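Local coordinates for outer membrane protein Omp121 (Bacteroides thetaiotaomicron, PDB 5FQ8) that probably imports nutrients across the bacterial outer membrane as a TonB-dependent transporter with a plug domain inside a beta barrel, at residues Q579-F584 against A655-R660; K535-L540 against G566-S571; W718-N723 against V806-K811; F663-Y668 against I702-S707; A44-G49 against N140-K145. All blocks are in the same frame, centred on the assembly; numbering follows the deposited sequence.

Contact 1 of 5, residues Q579-F584 against A655-R660; sequences QDVITF and AFFKNR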
# COMPACT_ATOMS: atom_id res chain seq x y z
N GLN B 579 -74.90 0.44 12.95
CA GLN B 579 -74.00 1.58 12.82
C GLN B 579 -72.65 1.08 12.31
O GLN B 579 -72.29 -0.02 12.69
CB GLN B 579 -73.87 2.31 14.15
CG GLN B 579 -75.16 2.33 14.95
CD GLN B 579 -75.13 3.31 16.11
OE1 GLN B 579 -74.96 4.51 15.92
NE2 GLN B 579 -75.30 2.79 17.32
N ASP B 580 -71.88 1.78 11.46
CA ASP B 580 -71.91 3.18 10.99
C ASP B 580 -71.32 4.11 12.03
O ASP B 580 -71.08 5.28 11.76
CB ASP B 580 -73.31 3.67 10.56
CG ASP B 580 -73.25 4.85 9.61
OD1 ASP B 580 -72.34 4.87 8.76
OD2 ASP B 580 -74.11 5.76 9.73
N VAL B 581 -71.07 3.57 13.23
CA VAL B 581 -70.27 4.27 14.23
C VAL B 581 -68.88 3.67 14.22
O VAL B 581 -67.88 4.36 14.43
CB VAL B 581 -70.91 4.19 15.62
CG1 VAL B 581 -69.85 4.23 16.71
CG2 VAL B 581 -71.84 5.35 15.82
N ILE B 582 -68.81 2.38 13.94
CA ILE B 582 -67.57 1.63 13.88
C ILE B 582 -67.25 1.40 12.41
O ILE B 582 -67.83 0.52 11.76
CB ILE B 582 -67.69 0.31 14.65
CG1 ILE B 582 -68.18 0.58 16.05
CG2 ILE B 582 -66.36 -0.38 14.69
CD1 ILE B 582 -68.53 -0.66 16.77
N THR B 583 -66.34 2.19 11.86
CA THR B 583 -65.96 2.02 10.47
C THR B 583 -65.24 0.70 10.25
O THR B 583 -65.47 0.01 9.24
CB THR B 583 -65.07 3.17 10.01
OG1 THR B 583 -65.66 4.42 10.35
CG2 THR B 583 -64.85 3.09 8.53
N PHE B 584 -64.36 0.33 11.16
CA PHE B 584 -63.49 -0.82 10.97
C PHE B 584 -63.14 -1.38 12.34
O PHE B 584 -62.93 -0.63 13.29
CB PHE B 584 -62.23 -0.41 10.19
CG PHE B 584 -61.38 -1.57 9.76
CD1 PHE B 584 -61.85 -2.49 8.85
CD2 PHE B 584 -60.09 -1.70 10.25
CE1 PHE B 584 -61.06 -3.55 8.45
CE2 PHE B 584 -59.30 -2.76 9.85
CZ PHE B 584 -59.78 -3.69 8.95
N ALA B 655 -61.47 1.67 13.53
CA ALA B 655 -61.73 3.01 13.03
C ALA B 655 -63.18 3.36 13.32
O ALA B 655 -64.02 2.48 13.49
CB ALA B 655 -61.44 3.11 11.53
N PHE B 656 -63.45 4.66 13.40
CA PHE B 656 -64.79 5.13 13.75
C PHE B 656 -65.13 6.36 12.92
O PHE B 656 -64.26 7.03 12.38
CB PHE B 656 -64.91 5.48 15.23
CG PHE B 656 -64.40 4.42 16.16
CD1 PHE B 656 -65.20 3.34 16.50
CD2 PHE B 656 -63.14 4.51 16.71
CE1 PHE B 656 -64.74 2.38 17.37
CE2 PHE B 656 -62.67 3.54 17.57
CZ PHE B 656 -63.47 2.47 17.90
N PHE B 657 -66.43 6.64 12.85
CA PHE B 657 -66.97 7.87 12.27
C PHE B 657 -66.33 8.18 10.92
O PHE B 657 -65.73 9.23 10.71
CB PHE B 657 -66.79 9.04 13.23
CG PHE B 657 -67.18 8.72 14.65
CD1 PHE B 657 -68.31 7.99 14.93
CD2 PHE B 657 -66.38 9.14 15.70
CE1 PHE B 657 -68.65 7.70 16.24
CE2 PHE B 657 -66.71 8.85 17.00
CZ PHE B 657 -67.84 8.13 17.28
N LYS B 658 -66.46 7.22 10.00
CA LYS B 658 -65.89 7.29 8.65
C LYS B 658 -64.41 7.70 8.69
O LYS B 658 -64.00 8.68 8.08
CB LYS B 658 -66.68 8.25 7.76
CG LYS B 658 -68.14 7.92 7.61
CD LYS B 658 -68.40 6.84 6.59
CE LYS B 658 -69.88 6.40 6.63
NZ LYS B 658 -70.85 7.52 6.47
N ASN B 659 -63.63 6.91 9.43
CA ASN B 659 -62.18 7.07 9.55
C ASN B 659 -61.77 8.37 10.21
O ASN B 659 -60.61 8.77 10.10
CB ASN B 659 -61.50 6.95 8.18
CG ASN B 659 -61.03 5.57 7.90
OD1 ASN B 659 -59.94 5.17 8.33
ND2 ASN B 659 -61.84 4.81 7.18
N ARG B 660 -62.67 9.06 10.90
CA ARG B 660 -62.28 10.27 11.60
C ARG B 660 -61.73 9.98 12.98
O ARG B 660 -61.39 10.92 13.69
CB ARG B 660 -63.45 11.24 11.69
CG ARG B 660 -63.86 11.81 10.35
CD ARG B 660 -64.83 12.92 10.49
NE ARG B 660 -64.26 14.06 11.17
CZ ARG B 660 -64.98 15.08 11.63
NH1 ARG B 660 -66.29 15.07 11.48
NH2 ARG B 660 -64.39 16.10 12.23
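T583 and F584 together face A655, a classic beta bulge where strand 643-656 of the barrel runs into its turn and meets the start of strand 582-596. The carbonyl oxygen A655 O takes both bulge amides: F584 N at 3.2 Å in a fairly straight bond and T583 N at 2.9 Å in a bent, weak one. A655 N answers with a hydrogen bond to F584 O of 2.7 Å, and the alanine methyl rests against the CB atoms of T583 and F584. At T583, where the chain turns a corner, the side chain points toward the type I' turn from F657 to R660. Its OG1 lies beside the backbone N (chi1 -51°) and accepts a weak bond from N659 N at 3.3 Å, while CG2 touches ND2 of the same asparagine, their side chains crossing at about a right angle. V581 holds the start of the turn: V581 O receives F657 N at 3.1 Å, the donor standing above the carbonyl plane, and the same oxygen lies at the edge of the F656 ring. V581 and F657 run side by side, CG1 meeting CE1. The bent chain of K658 carries NZ to 3.8 Å from D580 OD1, a long salt bridge.

Contact 2 of 5, residues K535-L540 against G566-S571; sequences KNMLYL and GSFIFS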
# COMPACT_ATOMS: atom_id res chain seq x y z
N LYS B 535 -65.35 -15.04 3.50
CA LYS B 535 -66.31 -13.94 3.43
C LYS B 535 -65.72 -12.63 3.92
O LYS B 535 -66.39 -11.84 4.58
CB LYS B 535 -67.60 -14.25 4.21
CG LYS B 535 -68.47 -15.32 3.58
CD LYS B 535 -69.86 -15.35 4.20
CE LYS B 535 -70.63 -16.61 3.80
NZ LYS B 535 -71.76 -16.90 4.72
N ASN B 536 -64.44 -12.41 3.63
CA ASN B 536 -63.77 -11.15 3.96
C ASN B 536 -63.92 -10.78 5.43
O ASN B 536 -63.94 -9.61 5.80
CB ASN B 536 -64.29 -10.02 3.07
CG ASN B 536 -64.03 -10.29 1.59
OD1 ASN B 536 -62.98 -10.82 1.22
ND2 ASN B 536 -64.99 -9.93 0.75
N MET B 537 -64.01 -11.80 6.29
CA MET B 537 -64.22 -11.64 7.72
C MET B 537 -63.15 -12.40 8.49
O MET B 537 -62.59 -11.89 9.46
CB MET B 537 -65.63 -12.11 8.08
CG MET B 537 -66.02 -12.10 9.55
SD MET B 537 -67.70 -12.77 9.78
CE MET B 537 -68.04 -12.38 11.48
N LEU B 538 -62.89 -13.63 8.06
CA LEU B 538 -61.88 -14.50 8.64
C LEU B 538 -60.77 -14.73 7.62
O LEU B 538 -61.01 -15.31 6.56
CB LEU B 538 -62.47 -15.84 9.06
CG LEU B 538 -63.17 -15.91 10.40
CD1 LEU B 538 -63.94 -17.21 10.48
CD2 LEU B 538 -62.17 -15.83 11.51
N TYR B 539 -59.58 -14.27 7.94
CA TYR B 539 -58.41 -14.47 7.10
C TYR B 539 -57.41 -15.30 7.87
O TYR B 539 -57.17 -15.05 9.06
CB TYR B 539 -57.81 -13.13 6.70
CG TYR B 539 -58.64 -12.34 5.73
CD1 TYR B 539 -58.73 -12.72 4.39
CD2 TYR B 539 -59.30 -11.19 6.12
CE1 TYR B 539 -59.45 -11.99 3.49
CE2 TYR B 539 -60.03 -10.45 5.23
CZ TYR B 539 -60.11 -10.85 3.92
OH TYR B 539 -60.85 -10.11 3.03
N LEU B 540 -56.83 -16.29 7.21
CA LEU B 540 -55.87 -17.18 7.83
C LEU B 540 -54.68 -17.38 6.90
O LEU B 540 -54.84 -17.40 5.68
CB LEU B 540 -56.50 -18.52 8.17
CG LEU B 540 -55.66 -19.52 8.95
CD1 LEU B 540 -55.65 -19.17 10.41
CD2 LEU B 540 -56.19 -20.91 8.74
N GLY B 566 -53.52 -14.96 11.87
CA GLY B 566 -54.96 -14.89 11.73
C GLY B 566 -55.45 -13.47 11.90
O GLY B 566 -54.85 -12.66 12.60
N SER B 567 -56.57 -13.18 11.24
CA SER B 567 -57.18 -11.87 11.28
C SER B 567 -58.68 -12.06 11.24
O SER B 567 -59.20 -12.80 10.40
CB SER B 567 -56.73 -11.00 10.11
OG SER B 567 -57.42 -9.78 10.10
N PHE B 568 -59.38 -11.38 12.14
CA PHE B 568 -60.82 -11.50 12.28
C PHE B 568 -61.40 -10.09 12.26
O PHE B 568 -61.19 -9.32 13.19
CB PHE B 568 -61.15 -12.24 13.57
CG PHE B 568 -62.60 -12.28 13.91
CD1 PHE B 568 -63.51 -12.89 13.08
CD2 PHE B 568 -63.05 -11.75 15.10
CE1 PHE B 568 -64.84 -12.94 13.41
CE2 PHE B 568 -64.37 -11.79 15.45
CZ PHE B 568 -65.27 -12.39 14.60
N ILE B 569 -62.08 -9.75 11.17
CA ILE B 569 -62.71 -8.44 11.05
C ILE B 569 -64.14 -8.61 11.53
O ILE B 569 -65.01 -9.06 10.79
CB ILE B 569 -62.66 -7.90 9.62
CG1 ILE B 569 -61.25 -7.96 9.08
CG2 ILE B 569 -63.12 -6.47 9.60
CD1 ILE B 569 -61.05 -9.12 8.20
N PHE B 570 -64.40 -8.25 12.78
CA PHE B 570 -65.74 -8.32 13.31
C PHE B 570 -66.57 -7.10 12.95
O PHE B 570 -67.73 -7.03 13.35
CB PHE B 570 -65.71 -8.50 14.82
CG PHE B 570 -64.78 -7.56 15.51
CD1 PHE B 570 -65.18 -6.29 15.86
CD2 PHE B 570 -63.49 -7.96 15.81
CE1 PHE B 570 -64.32 -5.43 16.49
CE2 PHE B 570 -62.63 -7.10 16.44
CZ PHE B 570 -63.04 -5.83 16.78
N SER B 571 -66.00 -6.13 12.24
CA SER B 571 -66.81 -5.04 11.70
C SER B 571 -67.91 -5.62 10.83
O SER B 571 -69.07 -5.65 11.25
CB SER B 571 -65.96 -4.09 10.87
OG SER B 571 -65.15 -3.31 11.70
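M537 and F568 lie side by side across this beta hairpin, the extended methionine chain (CG anti to the backbone N, chi1 177°) ending with CE 3.8 Å from F568 CE1. One carbon further along the same ring, L538 CD2 comes to 3.6 Å from F568 CD1, so the phenylalanine is the bump, and M537, just before strand 538-549, and L538 at its start form the hollow that receives it. On the other face of the hairpin the roles are exchanged. There the I569 CD1 methyl reaches the edge of the Y539 ring, 3.4 Å from CE2, while Y539 OH gives a weak hydrogen bond to N536 OD1 beyond. Between the two faces the axes of strands 538-540 and 566-569 run antiparallel, 171° between their directions: Y539 N binds S567 O at 2.9 Å, S567 N returns the bond to Y539 O, and I569 N meets M537 O at 2.8 Å, in the carbonyl plane. Strand 582-596 continues the barrel wall, its K586 binding S567 OG. Main-chain bonds thus fix the register, whereas contacts of side chain with side chain are apolar and probably rest on fit.

Contact 3 of 5, residues W718-N723 against V806-K811; sequences WELTWN and VSTNLK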
# COMPACT_ATOMS: atom_id res chain seq x y z
N TRP B 718 -58.22 19.25 10.14
CA TRP B 718 -57.22 19.21 11.18
C TRP B 718 -57.11 17.77 11.64
O TRP B 718 -58.10 17.19 12.07
CB TRP B 718 -57.59 20.10 12.36
CG TRP B 718 -56.68 19.94 13.55
CD1 TRP B 718 -55.37 19.56 13.54
CD2 TRP B 718 -57.02 20.13 14.93
NE1 TRP B 718 -54.87 19.52 14.81
CE2 TRP B 718 -55.86 19.87 15.68
CE3 TRP B 718 -58.18 20.52 15.59
CZ2 TRP B 718 -55.84 19.97 17.06
CZ3 TRP B 718 -58.15 20.61 16.96
CH2 TRP B 718 -56.99 20.34 17.68
N GLU B 719 -55.92 17.20 11.53
CA GLU B 719 -55.68 15.84 11.97
C GLU B 719 -54.67 15.85 13.11
O GLU B 719 -53.82 16.73 13.20
CB GLU B 719 -55.20 14.96 10.83
CG GLU B 719 -56.11 14.95 9.62
CD GLU B 719 -55.85 13.79 8.68
OE1 GLU B 719 -54.94 12.97 8.97
OE2 GLU B 719 -56.56 13.70 7.65
N LEU B 720 -54.81 14.87 13.98
CA LEU B 720 -53.85 14.64 15.05
C LEU B 720 -53.43 13.18 15.00
O LEU B 720 -54.24 12.29 14.75
CB LEU B 720 -54.44 14.96 16.40
CG LEU B 720 -54.61 16.43 16.71
CD1 LEU B 720 -55.59 16.57 17.83
CD2 LEU B 720 -53.29 17.01 17.10
N THR B 721 -52.16 12.95 15.23
CA THR B 721 -51.68 11.59 15.30
C THR B 721 -50.75 11.45 16.49
O THR B 721 -49.97 12.35 16.78
CB THR B 721 -50.99 11.20 13.99
OG1 THR B 721 -51.98 11.16 12.96
CG2 THR B 721 -50.34 9.85 14.12
N TRP B 722 -50.89 10.33 17.20
CA TRP B 722 -50.08 10.03 18.36
C TRP B 722 -49.71 8.56 18.29
O TRP B 722 -50.59 7.71 18.15
CB TRP B 722 -50.85 10.34 19.64
CG TRP B 722 -50.11 10.11 20.90
CD1 TRP B 722 -49.24 10.95 21.50
CD2 TRP B 722 -50.23 8.97 21.76
NE1 TRP B 722 -48.78 10.41 22.67
CE2 TRP B 722 -49.38 9.19 22.85
CE3 TRP B 722 -50.96 7.79 21.71
CZ2 TRP B 722 -49.24 8.27 23.89
CZ3 TRP B 722 -50.83 6.88 22.73
CH2 TRP B 722 -49.97 7.12 23.81
N ASN B 723 -48.41 8.27 18.36
CA ASN B 723 -47.94 6.89 18.32
C ASN B 723 -47.04 6.62 19.52
O ASN B 723 -46.28 7.49 19.93
CB ASN B 723 -47.23 6.60 17.00
CG ASN B 723 -46.04 7.50 16.77
OD1 ASN B 723 -44.91 7.10 17.02
ND2 ASN B 723 -46.28 8.71 16.30
N VAL B 806 -45.86 12.78 18.19
CA VAL B 806 -47.16 13.44 18.04
C VAL B 806 -47.12 14.33 16.80
O VAL B 806 -46.21 15.16 16.65
CB VAL B 806 -47.56 14.24 19.29
CG1 VAL B 806 -47.41 13.40 20.50
CG2 VAL B 806 -46.75 15.50 19.45
N SER B 807 -48.09 14.15 15.92
CA SER B 807 -48.13 14.89 14.68
C SER B 807 -49.44 15.63 14.57
O SER B 807 -50.44 15.22 15.14
CB SER B 807 -47.96 13.97 13.49
OG SER B 807 -46.61 13.62 13.33
N THR B 808 -49.43 16.72 13.83
CA THR B 808 -50.65 17.39 13.43
C THR B 808 -50.53 17.78 11.97
O THR B 808 -49.44 18.05 11.48
CB THR B 808 -50.93 18.61 14.30
OG1 THR B 808 -52.12 19.23 13.85
CG2 THR B 808 -49.80 19.59 14.22
N ASN B 809 -51.66 17.81 11.26
CA ASN B 809 -51.67 18.15 9.84
C ASN B 809 -52.90 19.00 9.53
O ASN B 809 -54.03 18.51 9.64
CB ASN B 809 -51.63 16.90 8.96
CG ASN B 809 -50.46 15.97 9.29
OD1 ASN B 809 -49.35 16.15 8.79
ND2 ASN B 809 -50.71 14.98 10.13
N LEU B 810 -52.67 20.25 9.16
CA LEU B 810 -53.72 21.16 8.75
C LEU B 810 -53.76 21.29 7.24
O LEU B 810 -52.72 21.35 6.58
CB LEU B 810 -53.49 22.53 9.37
CG LEU B 810 -53.17 22.40 10.84
CD1 LEU B 810 -52.69 23.71 11.37
CD2 LEU B 810 -54.41 22.00 11.55
N LYS B 811 -54.97 21.34 6.69
CA LYS B 811 -55.17 21.61 5.27
C LYS B 811 -56.27 22.65 5.14
O LYS B 811 -57.40 22.42 5.57
CB LYS B 811 -55.54 20.34 4.50
CG LYS B 811 -54.55 19.20 4.66
CD LYS B 811 -54.69 18.17 3.55
CE LYS B 811 -54.31 18.77 2.20
NZ LYS B 811 -54.36 17.78 1.08
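W718 NE1 donates to T808 OG1 at 2.9 Å, a side-chain hydrogen bond across the pair; the hydroxyl oxygen lies in the indole plane, though the bond is far from straight, 130° at the hydrogen. The threonine turns OG1 toward it by setting this atom trans to its own N (chi1 179°). Main-chain bonds come in two reciprocal pairs, E719 with N809 and T721 with S807, with S807 N to T721 O at 2.7 Å. This ladder joins strands 716-731 and 802-812, neighbours in the wall of the antiparallel barrel although 82 residues lie between the two segments. Apolar contacts gather on the face that carries W718, L720 and W722. L810 CD2 lies 3.3 Å from W718 CD1, L720 CD2 rests 4.0 Å from T808 CB, and V806 CG1 approaches the W722 ring at its edge. Replacing W718 with an alanine would probably leave T808 OG1 without its indole donor and open a gap beside L810 CD2. About 13 Å from the L810 side chain sits a bound detergent molecule, consistent with a membrane-facing surface.

Contact 4 of 5, residues F663-Y668 against I702-S707; sequences FDVSYY and IELLIS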
# COMPACT_ATOMS: atom_id res chain seq x y z
N PHE B 663 -57.34 3.78 15.67
CA PHE B 663 -56.26 3.37 16.57
C PHE B 663 -55.80 1.96 16.23
O PHE B 663 -56.57 1.13 15.75
CB PHE B 663 -56.67 3.42 18.05
CG PHE B 663 -57.41 2.20 18.51
CD1 PHE B 663 -56.74 1.11 19.02
CD2 PHE B 663 -58.79 2.15 18.43
CE1 PHE B 663 -57.42 -0.01 19.43
CE2 PHE B 663 -59.47 1.04 18.85
CZ PHE B 663 -58.79 -0.05 19.34
N ASP B 664 -54.53 1.70 16.50
CA ASP B 664 -53.91 0.40 16.26
C ASP B 664 -53.03 0.09 17.46
O ASP B 664 -52.25 0.95 17.88
CB ASP B 664 -53.09 0.40 14.96
CG ASP B 664 -52.59 -0.97 14.58
OD1 ASP B 664 -53.33 -1.73 13.95
OD2 ASP B 664 -51.44 -1.28 14.91
N VAL B 665 -53.18 -1.11 18.02
CA VAL B 665 -52.41 -1.54 19.18
C VAL B 665 -51.86 -2.94 18.92
O VAL B 665 -52.61 -3.84 18.54
CB VAL B 665 -53.24 -1.56 20.47
CG1 VAL B 665 -52.36 -1.89 21.66
CG2 VAL B 665 -53.91 -0.25 20.67
N SER B 666 -50.57 -3.12 19.16
CA SER B 666 -49.94 -4.42 19.03
C SER B 666 -49.18 -4.76 20.30
O SER B 666 -48.60 -3.88 20.95
CB SER B 666 -49.00 -4.43 17.84
OG SER B 666 -49.72 -4.12 16.67
N TYR B 667 -49.21 -6.04 20.67
CA TYR B 667 -48.45 -6.58 21.78
C TYR B 667 -47.63 -7.75 21.27
O TYR B 667 -48.20 -8.70 20.73
CB TYR B 667 -49.36 -7.05 22.92
CG TYR B 667 -50.08 -5.94 23.65
CD1 TYR B 667 -49.49 -5.31 24.72
CD2 TYR B 667 -51.36 -5.56 23.28
CE1 TYR B 667 -50.15 -4.31 25.40
CE2 TYR B 667 -52.03 -4.56 23.95
CZ TYR B 667 -51.42 -3.94 25.01
OH TYR B 667 -52.06 -2.95 25.69
N TYR B 668 -46.32 -7.69 21.44
CA TYR B 668 -45.41 -8.66 20.84
C TYR B 668 -44.46 -9.23 21.88
O TYR B 668 -44.09 -8.58 22.85
CB TYR B 668 -44.61 -8.05 19.72
CG TYR B 668 -43.79 -6.87 20.15
CD1 TYR B 668 -42.52 -7.02 20.66
CD2 TYR B 668 -44.29 -5.60 20.02
CE1 TYR B 668 -41.78 -5.94 21.04
CE2 TYR B 668 -43.56 -4.52 20.39
CZ TYR B 668 -42.31 -4.69 20.91
OH TYR B 668 -41.61 -3.59 21.26
N ILE B 702 -45.09 -2.85 23.45
CA ILE B 702 -46.39 -2.36 23.02
C ILE B 702 -46.17 -1.37 21.89
O ILE B 702 -45.33 -0.48 22.00
CB ILE B 702 -47.16 -1.67 24.17
CG1 ILE B 702 -47.17 -2.52 25.42
CG2 ILE B 702 -48.57 -1.40 23.77
CD1 ILE B 702 -47.76 -1.81 26.60
N GLU B 703 -46.95 -1.51 20.82
CA GLU B 703 -46.96 -0.57 19.71
C GLU B 703 -48.36 -0.03 19.58
O GLU B 703 -49.30 -0.78 19.29
CB GLU B 703 -46.51 -1.23 18.40
CG GLU B 703 -45.05 -1.62 18.34
CD GLU B 703 -44.75 -2.66 17.28
OE1 GLU B 703 -45.67 -3.01 16.51
OE2 GLU B 703 -43.60 -3.13 17.22
N LEU B 704 -48.51 1.27 19.78
CA LEU B 704 -49.82 1.90 19.85
C LEU B 704 -49.84 3.11 18.92
O LEU B 704 -48.94 3.94 18.96
CB LEU B 704 -50.12 2.30 21.29
CG LEU B 704 -51.14 3.37 21.61
CD1 LEU B 704 -52.48 2.94 21.09
CD2 LEU B 704 -51.16 3.52 23.10
N LEU B 705 -50.88 3.19 18.10
CA LEU B 705 -51.09 4.31 17.20
C LEU B 705 -52.51 4.84 17.36
O LEU B 705 -53.46 4.06 17.45
CB LEU B 705 -50.82 3.89 15.75
CG LEU B 705 -51.18 4.77 14.56
CD1 LEU B 705 -50.38 6.03 14.60
CD2 LEU B 705 -50.92 4.03 13.29
N ILE B 706 -52.66 6.16 17.42
CA ILE B 706 -53.98 6.79 17.53
C ILE B 706 -54.02 8.00 16.62
O ILE B 706 -53.15 8.88 16.70
CB ILE B 706 -54.31 7.22 18.97
CG1 ILE B 706 -54.48 6.01 19.86
CG2 ILE B 706 -55.57 8.02 18.99
CD1 ILE B 706 -54.41 6.36 21.29
N SER B 707 -55.04 8.08 15.77
CA SER B 707 -55.20 9.22 14.89
C SER B 707 -56.67 9.53 14.74
O SER B 707 -57.53 8.67 14.92
CB SER B 707 -54.59 8.97 13.51
OG SER B 707 -55.12 7.79 12.94
O HOH W 1 -49.56 -0.99 16.52
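The carbonyl oxygen E703 O is gripped twice: S666 N binds it across the strands at 2.7 Å, in the carbonyl plane, and a water donates to it at 2.8 Å. The same water also donates to D664 OD2 and bonds with S666 OG, tying three residues on one face of strands 661-680 and 697-712, adjacent staves of the barrel. On that side Y668 crosses the E703 side chain at about a right angle, CE2 lying 3.5 Å from OE2 and the ring and carboxylate planes 43° apart. The tyrosine's CG sits between its backbone N and carbonyl carbon (chi1 58°), which swings the ring toward E703, and its OH binds N727. With an alanine in place of Y668, N727 OD1 would probably lose its hydroxyl partner and the carboxylate its flanking ring. The reverse face is apolar: V665 CG2 meets L704 CD1 at 3.5 Å, and I702 CG1 packs alongside Y667 CE1. R89 pairs with E703 and R588 with D664, so both acids on the polar face are probably kept charged, and the first bridge fastens the plug to the wall.

Contact 5 of 5, residues A44-G49 against N140-K145; sequences ATSVGG and NMTILK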
# COMPACT_ATOMS: atom_id res chain seq x y z
N ALA B 44 -48.12 -3.74 10.87
CA ALA B 44 -47.52 -3.16 9.68
C ALA B 44 -48.03 -1.74 9.53
O ALA B 44 -49.09 -1.39 10.04
CB ALA B 44 -47.85 -3.98 8.43
N THR B 45 -47.25 -0.92 8.85
CA THR B 45 -47.60 0.48 8.63
C THR B 45 -47.35 0.83 7.17
O THR B 45 -46.32 0.47 6.61
CB THR B 45 -46.79 1.38 9.53
OG1 THR B 45 -47.17 1.16 10.89
CG2 THR B 45 -47.06 2.82 9.19
N SER B 46 -48.31 1.53 6.56
CA SER B 46 -48.19 1.98 5.18
C SER B 46 -47.97 3.48 5.16
O SER B 46 -48.63 4.20 5.91
CB SER B 46 -49.43 1.63 4.36
OG SER B 46 -49.71 0.24 4.42
N VAL B 47 -47.03 3.93 4.35
CA VAL B 47 -46.83 5.34 4.08
C VAL B 47 -46.66 5.51 2.58
O VAL B 47 -45.96 4.73 1.94
CB VAL B 47 -45.60 5.92 4.80
CG1 VAL B 47 -45.48 7.39 4.51
CG2 VAL B 47 -45.71 5.69 6.26
N GLY B 48 -47.31 6.50 2.03
CA GLY B 48 -47.16 6.79 0.63
C GLY B 48 -46.05 7.77 0.38
O GLY B 48 -45.61 8.51 1.27
N GLY B 49 -45.60 7.79 -0.87
CA GLY B 49 -44.40 8.53 -1.19
C GLY B 49 -44.52 10.00 -0.88
O GLY B 49 -43.54 10.65 -0.53
N ASN B 140 -45.28 3.67 -2.51
CA ASN B 140 -45.75 3.15 -1.24
C ASN B 140 -44.61 2.48 -0.50
O ASN B 140 -43.78 1.80 -1.10
CB ASN B 140 -46.90 2.18 -1.48
CG ASN B 140 -47.21 1.36 -0.27
OD1 ASN B 140 -47.86 1.82 0.64
ND2 ASN B 140 -46.76 0.11 -0.27
N MET B 141 -44.55 2.70 0.80
CA MET B 141 -43.64 1.97 1.67
C MET B 141 -44.45 1.28 2.74
O MET B 141 -45.25 1.91 3.42
CB MET B 141 -42.62 2.90 2.32
CG MET B 141 -41.93 2.27 3.51
SD MET B 141 -40.78 3.41 4.19
CE MET B 141 -39.93 3.88 2.72
N THR B 142 -44.22 -0.01 2.91
CA THR B 142 -44.91 -0.80 3.92
C THR B 142 -43.89 -1.56 4.75
O THR B 142 -43.09 -2.32 4.21
CB THR B 142 -45.89 -1.74 3.27
OG1 THR B 142 -47.00 -0.99 2.80
CG2 THR B 142 -46.37 -2.78 4.24
N ILE B 143 -43.93 -1.34 6.06
CA ILE B 143 -42.97 -1.88 7.01
C ILE B 143 -43.62 -3.05 7.72
O ILE B 143 -44.59 -2.87 8.46
CB ILE B 143 -42.53 -0.81 8.01
CG1 ILE B 143 -41.70 0.24 7.29
CG2 ILE B 143 -41.76 -1.41 9.12
CD1 ILE B 143 -41.15 1.26 8.18
N LEU B 144 -43.11 -4.25 7.50
CA LEU B 144 -43.59 -5.42 8.23
C LEU B 144 -42.77 -5.55 9.50
O LEU B 144 -41.56 -5.78 9.45
CB LEU B 144 -43.46 -6.68 7.36
CG LEU B 144 -44.10 -6.54 5.99
CD1 LEU B 144 -43.89 -7.80 5.20
CD2 LEU B 144 -45.56 -6.29 6.17
N LYS B 145 -43.42 -5.39 10.65
CA LYS B 145 -42.66 -5.34 11.89
C LYS B 145 -42.45 -6.71 12.51
O LYS B 145 -41.45 -6.93 13.20
CB LYS B 145 -43.36 -4.42 12.88
CG LYS B 145 -43.71 -3.07 12.32
CD LYS B 145 -44.41 -2.23 13.38
CE LYS B 145 -44.93 -0.91 12.84
NZ LYS B 145 -45.96 -1.13 11.82
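A44-G49 and N140-K145 run antiparallel, the axes of strands 44-48 and 140-144 4.6 Å apart at closest and 163° between their directions. V47 and M141 form one reciprocal pair of backbone bonds, M141 N to V47 O measuring 2.7 Å and lying nearly along the C=O axis. The pair T45 and I143 is less even: I143 N reaches T45 O at 3.0 Å, but the return bond, T45 N to I143 O, is weak at 3.3 Å. Among the side chains, K145 stays extended until a final bend (chi4 64°) carries NZ back to T45 OG1 at 2.8 Å. On the face of A44 and S46 the links are looser. Within 140-145, N140 ND2 donates to T142 OG1 at 3.3 Å, the oxygen lying in the amide plane, and across the pair S46 OG makes a weak bond with the same oxygen. A44 CB touches L144 CD2 at 4.0 Å. All this belongs to the plug domain's small mixed sheet, where strand 44-48 is outermost and strand 138-144 is flanked on its far side by strand 161-166. G48 occupies the N-cap position of helix 49-54, whose I52 packs on V47 and M141, while K145 O accepts a hydrogen bond from R670 of barrel strand 661-680.

Overall arrangement
Contacts 1 to 4 belong to the barrel wall, contact 5 to the plug it encloses. Contact 1 is a surface contact at strand ends, held by an irregular bulge and turn; contact 3 is also at the surface but has a regular ladder, with indoles on one face. Contacts 2, 4 and 5 are partly buried. Neighbouring strands link the wall contacts in sequence: F584 packs on I569 between contacts 1 and 2, F656 on F663 between 1 and 4, and W722 O probably binds I706 N between 4 and 3. Wall and plug meet where K145 of contact 5 packs on E703 of contact 4, and the polar face of contact 4, with its charges and bound water, contrasts with the apolar packing of contact 2.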